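Local coordinates for protein 2-hydroxyisobutanoyl-CoA mutase large subunit (PDB 4R3U) that catalyses, with its small cobalamin-binding partner subunit, the isomerization of 2-hydroxyisobutyryl-CoA and (S)-3-hydroxybutyryl-CoA, at residues T157-E171 with M189-K203. Numbering follows the deposited sequence.
Sequences TLADMEALLADIDLE and MYVALGEKRGYDLNK
Two neighbouring outer helices of the TIM barrel pack here, segments 158-164 and 189-196 crossing at 66°, and Arg197 ties down the turn that leaves the first. Leu193 points into the interface: its CD2 lies 3.6 Å from Leu165 CD1 and also meets Leu170 CD1, while Leu158 CD2 rests on Ala192 CB (3.9 Å), a methyl small enough to take the leucine branch. The flexible thioether of Met161 bends at chi3, carrying CE to Met189 CB (3.6 Å); its SD sits at the Tyr190 ring edge, near the ring plane. Strand 175-178 lies beneath, with Phe177 touching both Met161 and Tyr190.

Arg197, extended from CG to NE, presents its guanidinium edge to the type II turn Leu165 to Ile168. NH2 donates to Leu165 O at 2.6 Å, nearly straight (170°) but from above the carbonyl plane; Ile168 N reaches the same oxygen from the opposite face. NH1 makes a more bent bond (133°) to Ile168 O at 2.6 Å and also donates to Tyr199 OH, which weakly accepts from Leu170 N. Tyrosine suits this place by joining that hydroxyl to a flat ring: Arg197 CB covers one face, Leu170 CB touches CE2, and Glu171 CD lies 3.4 Å from Tyr199 CD1. The long arm of Glu171 runs along the ring to bring OE2 to Asp200 N (3.0 Å, anti side); Lys203 NZ adds a long salt bridge to the same OE2.

Lys196 NZ forms a salt bridge with Glu162 OE2 (3.1 Å, syn side). A planar cation with several N-H groups thus donates to two turn carbonyls and a phenol oxygen together, which should fix the turn's position against the second helix.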
ATOM      1  N   THR A 157      -8.725 -29.135  27.002  1.00 33.21           N
ATOM      2  CA  THR A 157      -8.242 -30.527  26.892  1.00 33.25           C
ATOM      3  C   THR A 157      -7.508 -30.806  25.545  1.00 34.15           C
ATOM      4  O   THR A 157      -7.630 -30.046  24.582  1.00 31.38           O
ATOM      5  CB  THR A 157      -9.457 -31.475  27.018  1.00 38.26           C
ATOM      6  OG1 THR A 157     -10.332 -31.271  25.901  1.00 38.25           O
ATOM      7  CG2 THR A 157     -10.241 -31.273  28.302  1.00 34.22           C
ATOM      8  N   LEU A 158      -6.762 -31.911  25.497  1.00 31.70           N
ATOM      9  CA  LEU A 158      -6.059 -32.384  24.305  1.00 31.69           C
ATOM     10  C   LEU A 158      -7.112 -32.733  23.227  1.00 38.92           C
ATOM     11  O   LEU A 158      -6.869 -32.506  22.033  1.00 39.59           O
ATOM     12  CB  LEU A 158      -5.202 -33.598  24.670  1.00 32.92           C
ATOM     13  CG  LEU A 158      -4.640 -34.494  23.561  1.00 36.59           C
ATOM     14  CD1 LEU A 158      -3.705 -33.720  22.626  1.00 34.87           C
ATOM     15  CD2 LEU A 158      -3.908 -35.673  24.177  1.00 38.76           C
ATOM     16  N   ALA A 159      -8.299 -33.222  23.668  1.00 35.45           N
ATOM     17  CA  ALA A 159      -9.455 -33.529  22.833  1.00 34.61           C
ATOM     18  C   ALA A 159      -9.848 -32.322  21.966  1.00 37.24           C
ATOM     19  O   ALA A 159     -10.151 -32.504  20.787  1.00 36.66           O
ATOM     20  CB  ALA A 159     -10.622 -33.941  23.704  1.00 35.48           C
ATOM     21  N   ASP A 160      -9.808 -31.089  22.535  1.00 33.06           N
ATOM     22  CA  ASP A 160     -10.133 -29.839  21.837  1.00 30.43           C
ATOM     23  C   ASP A 160      -9.071 -29.538  20.785  1.00 37.37           C
ATOM     24  O   ASP A 160      -9.383 -28.944  19.731  1.00 38.38           O
ATOM     25  CB  ASP A 160     -10.163 -28.637  22.796  1.00 29.69           C
ATOM     26  CG  ASP A 160     -11.137 -28.650  23.949  1.00 38.66           C
ATOM     27  OD1 ASP A 160     -12.186 -29.323  23.840  1.00 38.13           O
ATOM     28  OD2 ASP A 160     -10.904 -27.902  24.923  1.00 46.68           O
ATOM     29  N   MET A 161      -7.795 -29.840  21.115  1.00 33.39           N
ATOM     30  CA  MET A 161      -6.697 -29.611  20.165  1.00 33.10           C
ATOM     31  C   MET A 161      -6.816 -30.563  18.941  1.00 38.38           C
ATOM     32  O   MET A 161      -6.451 -30.172  17.831  1.00 39.10           O
ATOM     33  CB  MET A 161      -5.313 -29.733  20.836  1.00 34.92           C
ATOM     34  CG  MET A 161      -4.182 -29.240  19.943  1.00 36.05           C
ATOM     35  SD  MET A 161      -2.589 -29.097  20.765  1.00 38.77           S
ATOM     36  CE  MET A 161      -2.926 -27.616  21.842  1.00 34.95           C
ATOM     37  N   GLU A 162      -7.348 -31.781  19.146  1.00 33.84           N
ATOM     38  CA  GLU A 162      -7.564 -32.759  18.092  1.00 33.73           C
ATOM     39  C   GLU A 162      -8.591 -32.180  17.140  1.00 38.08           C
ATOM     40  O   GLU A 162      -8.379 -32.245  15.928  1.00 38.37           O
ATOM     41  CB  GLU A 162      -8.038 -34.096  18.680  1.00 36.10           C
ATOM     42  CG  GLU A 162      -6.964 -34.781  19.507  1.00 46.18           C
ATOM     43  CD  GLU A 162      -7.384 -35.933  20.399  1.00 64.33           C
ATOM     44  OE1 GLU A 162      -8.600 -36.104  20.644  1.00 70.50           O
ATOM     45  OE2 GLU A 162      -6.479 -36.641  20.892  1.00 50.29           O
ATOM     46  N   ALA A 163      -9.659 -31.527  17.692  1.00 34.50           N
ATOM     47  CA  ALA A 163     -10.723 -30.835  16.937  1.00 33.34           C
ATOM     48  C   ALA A 163     -10.134 -29.660  16.195  1.00 37.86           C
ATOM     49  O   ALA A 163     -10.444 -29.483  15.020  1.00 39.13           O
ATOM     50  CB  ALA A 163     -11.829 -30.356  17.867  1.00 33.41           C
ATOM     51  N   LEU A 164      -9.239 -28.900  16.864  1.00 33.78           N
ATOM     52  CA  LEU A 164      -8.538 -27.735  16.329  1.00 33.45           C
ATOM     53  C   LEU A 164      -7.680 -28.031  15.110  1.00 37.06           C
ATOM     54  O   LEU A 164      -7.675 -27.249  14.166  1.00 37.77           O
ATOM     55  CB  LEU A 164      -7.670 -27.070  17.426  1.00 33.27           C
ATOM     56  CG  LEU A 164      -6.829 -25.837  17.006  1.00 36.41           C
ATOM     57  CD1 LEU A 164      -7.686 -24.615  16.891  1.00 36.51           C
ATOM     58  CD2 LEU A 164      -5.706 -25.585  17.968  1.00 36.49           C
ATOM     59  N   LEU A 165      -6.902 -29.094  15.176  1.00 33.81           N
ATOM     60  CA  LEU A 165      -5.935 -29.490  14.161  1.00 33.13           C
ATOM     61  C   LEU A 165      -6.382 -30.706  13.337  1.00 37.13           C
ATOM     62  O   LEU A 165      -5.558 -31.356  12.697  1.00 36.68           O
ATOM     63  CB  LEU A 165      -4.544 -29.705  14.828  1.00 33.21           C
ATOM     64  CG  LEU A 165      -3.879 -28.428  15.392  1.00 34.45           C
ATOM     65  CD1 LEU A 165      -2.770 -28.755  16.353  1.00 33.02           C
ATOM     66  CD2 LEU A 165      -3.373 -27.496  14.256  1.00 34.75           C
ATOM     67  N   ALA A 166      -7.701 -30.964  13.303  1.00 33.82           N
ATOM     68  CA  ALA A 166      -8.293 -32.053  12.534  1.00 34.59           C
ATOM     69  C   ALA A 166      -7.966 -31.870  11.062  1.00 36.94           C
ATOM     70  O   ALA A 166      -8.052 -30.752  10.551  1.00 34.23           O
ATOM     71  CB  ALA A 166      -9.801 -32.085  12.742  1.00 34.54           C
ATOM     72  N   ASP A 167      -7.542 -32.963  10.398  1.00 36.64           N
ATOM     73  CA  ASP A 167      -7.176 -32.998   8.973  1.00 37.43           C
ATOM     74  C   ASP A 167      -6.004 -32.047   8.604  1.00 42.31           C
ATOM     75  O   ASP A 167      -5.879 -31.647   7.448  1.00 43.04           O
ATOM     76  CB  ASP A 167      -8.411 -32.776   8.051  1.00 38.14           C
ATOM     77  CG  ASP A 167      -9.698 -33.425   8.537  1.00 42.49           C
ATOM     78  OD1 ASP A 167      -9.773 -34.688   8.537  1.00 43.46           O
ATOM     79  OD2 ASP A 167     -10.612 -32.682   8.948  1.00 46.22           O
ATOM     80  N   ILE A 168      -5.142 -31.708   9.584  1.00 37.85           N
ATOM     81  CA  ILE A 168      -3.998 -30.819   9.366  1.00 37.06           C
ATOM     82  C   ILE A 168      -2.730 -31.614   9.519  1.00 40.15           C
ATOM     83  O   ILE A 168      -2.499 -32.150  10.600  1.00 40.03           O
ATOM     84  CB  ILE A 168      -4.026 -29.573  10.332  1.00 38.56           C
ATOM     85  CG1 ILE A 168      -5.368 -28.753  10.257  1.00 37.52           C
ATOM     86  CG2 ILE A 168      -2.768 -28.699  10.157  1.00 37.84           C
ATOM     87  CD1 ILE A 168      -5.613 -27.828   9.021  1.00 38.78           C
ATOM     88  N   ASP A 169      -1.905 -31.704   8.456  1.00 38.30           N
ATOM     89  CA  ASP A 169      -0.653 -32.506   8.518  1.00 39.69           C
ATOM     90  C   ASP A 169       0.399 -31.679   9.207  1.00 42.83           C
ATOM     91  O   ASP A 169       1.001 -30.830   8.566  1.00 43.27           O
ATOM     92  CB  ASP A 169      -0.173 -32.944   7.116  1.00 41.33           C
ATOM     93  CG  ASP A 169       0.874 -34.029   7.114  1.00 45.60           C
ATOM     94  OD1 ASP A 169       1.686 -34.076   8.062  1.00 45.89           O
ATOM     95  OD2 ASP A 169       0.877 -34.845   6.170  1.00 49.49           O
ATOM     96  N   LEU A 170       0.613 -31.917  10.505  1.00 38.57           N
ATOM     97  CA  LEU A 170       1.536 -31.131  11.329  1.00 37.65           C
ATOM     98  C   LEU A 170       2.998 -31.175  10.910  1.00 40.67           C
ATOM     99  O   LEU A 170       3.752 -30.231  11.235  1.00 38.24           O
ATOM    100  CB  LEU A 170       1.350 -31.370  12.850  1.00 37.28           C
ATOM    101  CG  LEU A 170      -0.078 -31.379  13.397  1.00 38.70           C
ATOM    102  CD1 LEU A 170      -0.106 -31.920  14.810  1.00 38.92           C
ATOM    103  CD2 LEU A 170      -0.733 -30.045  13.279  1.00 36.89           C
ATOM    104  N   GLU A 171       3.381 -32.243  10.166  1.00 39.33           N
ATOM    105  CA  GLU A 171       4.716 -32.425   9.599  1.00 40.21           C
ATOM    106  C   GLU A 171       4.903 -31.663   8.272  1.00 43.95           C
ATOM    107  O   GLU A 171       6.037 -31.448   7.858  1.00 44.79           O
ATOM    108  CB  GLU A 171       4.981 -33.888   9.343  1.00 42.72           C
ATOM    109  CG  GLU A 171       5.370 -34.692  10.557  1.00 49.44           C
ATOM    110  CD  GLU A 171       5.468 -36.152  10.182  1.00 67.31           C
ATOM    111  OE1 GLU A 171       4.865 -36.534   9.152  1.00 61.52           O
ATOM    112  OE2 GLU A 171       6.156 -36.910  10.905  1.00 60.81           O
ATOM    113  N   MET A 189       0.305 -30.612  24.949  1.00 32.73           N
ATOM    114  CA  MET A 189      -0.818 -31.102  24.144  1.00 32.15           C
ATOM    115  C   MET A 189      -0.413 -31.312  22.710  1.00 36.06           C
ATOM    116  O   MET A 189      -0.836 -32.309  22.102  1.00 36.38           O
ATOM    117  CB  MET A 189      -2.010 -30.145  24.200  1.00 31.76           C
ATOM    118  CG  MET A 189      -2.817 -30.246  25.462  1.00 34.33           C
ATOM    119  SD  MET A 189      -4.148 -29.028  25.494  1.00 36.26           S
ATOM    120  CE  MET A 189      -4.739 -29.246  27.172  1.00 33.85           C
ATOM    121  N   TYR A 190       0.412 -30.381  22.169  1.00 31.87           N
ATOM    122  CA  TYR A 190       0.905 -30.466  20.806  1.00 32.38           C
ATOM    123  C   TYR A 190       1.779 -31.708  20.626  1.00 36.26           C
ATOM    124  O   TYR A 190       1.591 -32.458  19.654  1.00 35.80           O
ATOM    125  CB  TYR A 190       1.653 -29.182  20.410  1.00 31.64           C
ATOM    126  CG  TYR A 190       1.823 -29.012  18.913  1.00 32.22           C
ATOM    127  CD1 TYR A 190       0.752 -28.622  18.103  1.00 33.22           C
ATOM    128  CD2 TYR A 190       3.063 -29.195  18.309  1.00 33.28           C
ATOM    129  CE1 TYR A 190       0.914 -28.429  16.725  1.00 34.47           C
ATOM    130  CE2 TYR A 190       3.235 -29.015  16.931  1.00 33.70           C
ATOM    131  CZ  TYR A 190       2.160 -28.631  16.142  1.00 40.05           C
ATOM    132  OH  TYR A 190       2.344 -28.442  14.787  1.00 39.29           O
ATOM    133  N   VAL A 191       2.706 -31.939  21.598  1.00 34.88           N
ATOM    134  CA  VAL A 191       3.620 -33.078  21.621  1.00 36.44           C
ATOM    135  C   VAL A 191       2.824 -34.376  21.723  1.00 42.17           C
ATOM    136  O   VAL A 191       3.039 -35.279  20.912  1.00 45.15           O
ATOM    137  CB  VAL A 191       4.735 -32.931  22.700  1.00 38.04           C
ATOM    138  CG1 VAL A 191       5.534 -34.230  22.886  1.00 38.65           C
ATOM    139  CG2 VAL A 191       5.667 -31.780  22.350  1.00 36.70           C
ATOM    140  N   ALA A 192       1.870 -34.445  22.676  1.00 37.97           N
ATOM    141  CA  ALA A 192       0.968 -35.581  22.871  1.00 38.21           C
ATOM    142  C   ALA A 192       0.189 -35.889  21.584  1.00 42.01           C
ATOM    143  O   ALA A 192       0.082 -37.062  21.223  1.00 44.57           O
ATOM    144  CB  ALA A 192       0.004 -35.289  24.010  1.00 37.73           C
ATOM    145  N   LEU A 193      -0.299 -34.846  20.867  1.00 37.68           N
ATOM    146  CA  LEU A 193      -1.025 -34.984  19.592  1.00 38.07           C
ATOM    147  C   LEU A 193      -0.122 -35.575  18.479  1.00 41.57           C
ATOM    148  O   LEU A 193      -0.544 -36.488  17.774  1.00 40.78           O
ATOM    149  CB  LEU A 193      -1.651 -33.634  19.153  1.00 36.44           C
ATOM    150  CG  LEU A 193      -2.423 -33.612  17.812  1.00 40.25           C
ATOM    151  CD1 LEU A 193      -3.661 -34.491  17.842  1.00 40.97           C
ATOM    152  CD2 LEU A 193      -2.836 -32.223  17.450  1.00 39.62           C
ATOM    153  N   GLY A 194       1.097 -35.049  18.363  1.00 39.42           N
ATOM    154  CA  GLY A 194       2.103 -35.485  17.404  1.00 40.68           C
ATOM    155  C   GLY A 194       2.464 -36.935  17.584  1.00 46.75           C
ATOM    156  O   GLY A 194       2.565 -37.666  16.597  1.00 48.37           O
ATOM    157  N   GLU A 195       2.594 -37.374  18.856  1.00 44.26           N
ATOM    158  CA  GLU A 195       2.880 -38.761  19.220  1.00 46.21           C
ATOM    159  C   GLU A 195       1.710 -39.671  18.826  1.00 50.72           C
ATOM    160  O   GLU A 195       1.924 -40.689  18.155  1.00 52.35           O
ATOM    161  CB  GLU A 195       3.214 -38.884  20.721  1.00 48.46           C
ATOM    162  CG  GLU A 195       4.631 -38.431  21.058  1.00 62.86           C
ATOM    163  CD  GLU A 195       5.022 -38.334  22.525  1.00 84.25           C
ATOM    164  OE1 GLU A 195       6.222 -38.534  22.828  1.00 79.14           O
ATOM    165  OE2 GLU A 195       4.153 -38.004  23.363  1.00 74.33           O
ATOM    166  N   LYS A 196       0.468 -39.271  19.205  1.00 45.43           N
ATOM    167  CA  LYS A 196      -0.786 -39.969  18.909  1.00 44.84           C
ATOM    168  C   LYS A 196      -0.936 -40.192  17.395  1.00 48.84           C
ATOM    169  O   LYS A 196      -1.394 -41.241  16.959  1.00 50.44           O
ATOM    170  CB  LYS A 196      -1.976 -39.158  19.456  1.00 44.23           C
ATOM    171  CG  LYS A 196      -3.270 -39.948  19.526  1.00 53.65           C
ATOM    172  CD  LYS A 196      -4.260 -39.374  20.517  1.00 60.67           C
ATOM    173  CE  LYS A 196      -5.555 -40.154  20.497  1.00 66.07           C
ATOM    174  NZ  LYS A 196      -6.523 -39.648  21.499  1.00 72.92           N
ATOM    175  N   ARG A 197      -0.513 -39.210  16.609  1.00 44.33           N
ATOM    176  CA  ARG A 197      -0.600 -39.214  15.161  1.00 44.64           C
ATOM    177  C   ARG A 197       0.486 -39.970  14.469  1.00 48.89           C
ATOM    178  O   ARG A 197       0.400 -40.147  13.258  1.00 48.34           O
ATOM    179  CB  ARG A 197      -0.663 -37.781  14.634  1.00 42.42           C
ATOM    180  CG  ARG A 197      -1.985 -37.169  14.916  1.00 40.07           C
ATOM    181  CD  ARG A 197      -2.183 -36.136  13.905  1.00 40.31           C
ATOM    182  NE  ARG A 197      -3.416 -35.406  14.127  1.00 49.42           N
ATOM    183  CZ  ARG A 197      -3.716 -34.286  13.491  1.00 49.42           C
ATOM    184  NH1 ARG A 197      -2.871 -33.775  12.602  1.00 36.07           N
ATOM    185  NH2 ARG A 197      -4.865 -33.676  13.724  1.00 34.41           N
ATOM    186  N   GLY A 198       1.504 -40.378  15.220  1.00 47.29           N
ATOM    187  CA  GLY A 198       2.620 -41.160  14.707  1.00 48.82           C
ATOM    188  C   GLY A 198       3.644 -40.339  13.961  1.00 51.27           C
ATOM    189  O   GLY A 198       4.370 -40.875  13.113  1.00 51.91           O
ATOM    190  N   TYR A 199       3.682 -39.022  14.245  1.00 46.97           N
ATOM    191  CA  TYR A 199       4.624 -38.087  13.623  1.00 46.24           C
ATOM    192  C   TYR A 199       5.982 -38.165  14.335  1.00 50.61           C
ATOM    193  O   TYR A 199       6.049 -38.541  15.512  1.00 50.71           O
ATOM    194  CB  TYR A 199       4.128 -36.619  13.737  1.00 44.17           C
ATOM    195  CG  TYR A 199       2.846 -36.230  13.017  1.00 43.57           C
ATOM    196  CD1 TYR A 199       2.503 -36.804  11.789  1.00 46.02           C
ATOM    197  CD2 TYR A 199       2.030 -35.214  13.509  1.00 41.53           C
ATOM    198  CE1 TYR A 199       1.358 -36.389  11.087  1.00 44.88           C
ATOM    199  CE2 TYR A 199       0.882 -34.807  12.826  1.00 40.88           C
ATOM    200  CZ  TYR A 199       0.555 -35.387  11.611  1.00 47.07           C
ATOM    201  OH  TYR A 199      -0.577 -34.979  10.951  1.00 45.72           O
ATOM    202  N   ASP A 200       7.051 -37.762  13.627  1.00 47.17           N
ATOM    203  CA  ASP A 200       8.397 -37.607  14.168  1.00 47.19           C
ATOM    204  C   ASP A 200       8.379 -36.197  14.810  1.00 49.01           C
ATOM    205  O   ASP A 200       8.020 -35.200  14.142  1.00 47.08           O
ATOM    206  CB  ASP A 200       9.444 -37.713  13.033  1.00 48.51           C
ATOM    207  CG  ASP A 200      10.911 -37.548  13.417  1.00 49.56           C
ATOM    208  OD1 ASP A 200      11.193 -37.236  14.594  1.00 48.50           O
ATOM    209  OD2 ASP A 200      11.777 -37.670  12.520  1.00 54.58           O
ATOM    210  N   LEU A 201       8.688 -36.129  16.120  1.00 44.56           N
ATOM    211  CA  LEU A 201       8.652 -34.871  16.873  1.00 42.51           C
ATOM    212  C   LEU A 201       9.629 -33.850  16.335  1.00 46.61           C
ATOM    213  O   LEU A 201       9.300 -32.668  16.269  1.00 43.56           O
ATOM    214  CB  LEU A 201       8.874 -35.093  18.379  1.00 42.27           C
ATOM    215  CG  LEU A 201       7.874 -35.963  19.138  1.00 43.68           C
ATOM    216  CD1 LEU A 201       8.224 -35.994  20.579  1.00 43.17           C
ATOM    217  CD2 LEU A 201       6.432 -35.452  19.007  1.00 45.63           C
ATOM    218  N   ASN A 202      10.818 -34.324  15.895  1.00 46.61           N
ATOM    219  CA  ASN A 202      11.881 -33.500  15.325  1.00 46.53           C
ATOM    220  C   ASN A 202      11.532 -32.907  13.951  1.00 50.14           C
ATOM    221  O   ASN A 202      12.290 -32.082  13.437  1.00 50.58           O
ATOM    222  CB  ASN A 202      13.217 -34.253  15.343  1.00 45.19           C
ATOM    223  CG  ASN A 202      13.679 -34.548  16.750  1.00 67.00           C
ATOM    224  OD1 ASN A 202      13.788 -33.661  17.612  1.00 57.72           O
ATOM    225  ND2 ASN A 202      13.918 -35.820  17.024  1.00 68.98           N
ATOM    226  N   LYS A 203      10.366 -33.293  13.385  1.00 45.33           N
ATOM    227  CA  LYS A 203       9.845 -32.796  12.100  1.00 43.87           C
ATOM    228  C   LYS A 203       8.709 -31.773  12.326  1.00 45.50           C
ATOM    229  O   LYS A 203       8.215 -31.187  11.363  1.00 43.98           O
ATOM    230  CB  LYS A 203       9.306 -33.959  11.244  1.00 47.62           C
ATOM    231  CG  LYS A 203      10.349 -34.861  10.600  1.00 51.24           C
ATOM    232  CD  LYS A 203       9.653 -35.850   9.663  1.00 58.71           C
ATOM    233  CE  LYS A 203      10.372 -37.173   9.480  1.00 58.92           C
ATOM    234  NZ  LYS A 203       9.396 -38.269   9.209  1.00 55.06           N
TER